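Local coordinates for SnoaL-like domain-containing protein (Sphaerobacter thermophilus, PDB 5TGN) that is of unknown function but carries a SnoaL-like domain of the NTF2 clan, a cone-shaped fold that in relatives often encloses a ligand pocket, at residues 47-50 with 51-55. Numbering follows the deposited sequence.
Sequences DAIA and AFIEA
I49 and I53, one helical turn apart, lie side by side and point the same way, with CG2 of I49 4.0 Å from CD1 of I53. Both share one first torsion (chi1 -73° in I53), CG2 anti to the backbone N and CG1 anti to the carbonyl carbon, which turns CG2 of I49 to the CG1-CD1 arm of I53. The same CG1 passes 3.6 Å from I49 O. That oxygen accepts the I53 N-H at 3.0 Å with an N-H...O angle of 166°, and it also lies at the edge of the F52 ring, near the ring plane. Three further i to i+4 bonds, A51 N to D47 O, F52 N to A48 O and E54 N to A50 O, span 2.9 to 3.0 Å and identify a regular alpha-helix. This is helix 46-54, which in the NTF2-like fold of this chain follows strand 41-44, outermost in the chain's own sheet, and leads to strand 60-69. Its buried side, formed by I49, F52 and I53, packs on I35 and A37 of strand 33-37 and on A25 and A26 of helix 22-26, while the F52 ring meets Y43 with planes inclined by about 35°. F52 is also a subunit contact, since R41 of a second subunit makes a cation-pi interaction with its ring and a hydrogen bond to its carbonyl oxygen. The solvent side is looser at D47, which is exposed and contributes to the turn through its backbone oxygen. E54, though exposed, lays its side chain beside A50 O, with OE2 3.4 Å from that oxygen; both are acceptors, and the hydrogen bond here is the one from E54 N.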
loop_
_atom_site.group_PDB
_atom_site.type_symbol
_atom_site.label_atom_id
_atom_site.label_comp_id
_atom_site.label_asym_id
_atom_site.label_seq_id
_atom_site.Cartn_x
_atom_site.Cartn_y
_atom_site.Cartn_z
ATOM N N ASP A 47 -17.012 -9.997 4.273
ATOM C CA ASP A 47 -16.460 -10.578 3.047
ATOM C C ASP A 47 -15.260 -9.785 2.560
ATOM O O ASP A 47 -14.257 -10.370 2.132
ATOM C CB ASP A 47 -17.512 -10.650 1.943
ATOM C CG ASP A 47 -18.584 -11.708 2.207
ATOM O OD1 ASP A 47 -18.263 -12.821 2.672
ATOM O OD2 ASP A 47 -19.748 -11.428 1.916
ATOM N N ALA A 48 -15.347 -8.455 2.600
ATOM C CA ALA A 48 -14.230 -7.626 2.157
ATOM C C ALA A 48 -13.010 -7.822 3.044
ATOM O O ALA A 48 -11.878 -7.880 2.549
ATOM C CB ALA A 48 -14.633 -6.149 2.154
ATOM N N ILE A 49 -13.219 -7.857 4.364
ATOM C CA ILE A 49 -12.120 -8.120 5.278
ATOM C C ILE A 49 -11.494 -9.472 4.972
ATOM O O ILE A 49 -10.272 -9.595 4.887
ATOM C CB ILE A 49 -12.620 -8.023 6.734
ATOM C CG1 ILE A 49 -12.895 -6.550 7.114
ATOM C CG2 ILE A 49 -11.645 -8.677 7.707
ATOM C CD1 ILE A 49 -13.727 -6.388 8.406
ATOM N N ALA A 50 -12.322 -10.501 4.763
ATOM C CA ALA A 50 -11.783 -11.818 4.448
ATOM C C ALA A 50 -10.930 -11.771 3.192
ATOM O O ALA A 50 -9.869 -12.395 3.140
ATOM C CB ALA A 50 -12.916 -12.836 4.288
ATOM N N ALA A 51 -11.375 -11.026 2.175
ATOM C CA ALA A 51 -10.630 -10.934 0.924
ATOM C C ALA A 51 -9.285 -10.263 1.140
ATOM O O ALA A 51 -8.263 -10.713 0.602
ATOM C CB ALA A 51 -11.449 -10.152 -0.119
ATOM N N PHE A 52 -9.269 -9.163 1.906
ATOM C CA PHE A 52 -8.011 -8.495 2.206
ATOM C C PHE A 52 -7.025 -9.452 2.856
ATOM O O PHE A 52 -5.858 -9.539 2.452
ATOM C CB PHE A 52 -8.266 -7.286 3.109
ATOM C CG PHE A 52 -7.008 -6.688 3.680
ATOM C CD1 PHE A 52 -6.181 -5.874 2.891
ATOM C CD2 PHE A 52 -6.657 -6.928 5.011
ATOM C CE1 PHE A 52 -4.980 -5.321 3.437
ATOM C CE2 PHE A 52 -5.492 -6.363 5.560
ATOM C CZ PHE A 52 -4.670 -5.548 4.766
ATOM N N ILE A 53 -7.484 -10.190 3.870
ATOM C CA ILE A 53 -6.601 -11.080 4.610
ATOM C C ILE A 53 -6.098 -12.209 3.725
ATOM O O ILE A 53 -4.917 -12.559 3.773
ATOM C CB ILE A 53 -7.338 -11.612 5.850
ATOM C CG1 ILE A 53 -7.449 -10.467 6.864
ATOM C CG2 ILE A 53 -6.636 -12.846 6.433
ATOM C CD1 ILE A 53 -8.269 -10.810 7.994
ATOM N N GLU A 54 -6.975 -12.780 2.893
ATOM C CA GLU A 54 -6.573 -13.849 1.986
ATOM C C GLU A 54 -5.586 -13.369 0.920
ATOM O O GLU A 54 -4.833 -14.183 0.379
ATOM C CB GLU A 54 -7.824 -14.468 1.336
ATOM C CG GLU A 54 -8.466 -15.542 2.242
ATOM C CD GLU A 54 -9.974 -15.748 2.020
ATOM O OE1 GLU A 54 -10.548 -16.599 2.742
ATOM O OE2 GLU A 54 -10.586 -15.066 1.154
ATOM N N ALA A 55 -5.554 -12.070 0.621
ATOM C CA ALA A 55 -4.636 -11.544 -0.387
ATOM C C ALA A 55 -3.192 -11.391 0.110
ATOM O O ALA A 55 -2.295 -11.139 -0.713
ATOM C CB ALA A 55 -5.169 -10.205 -0.897
#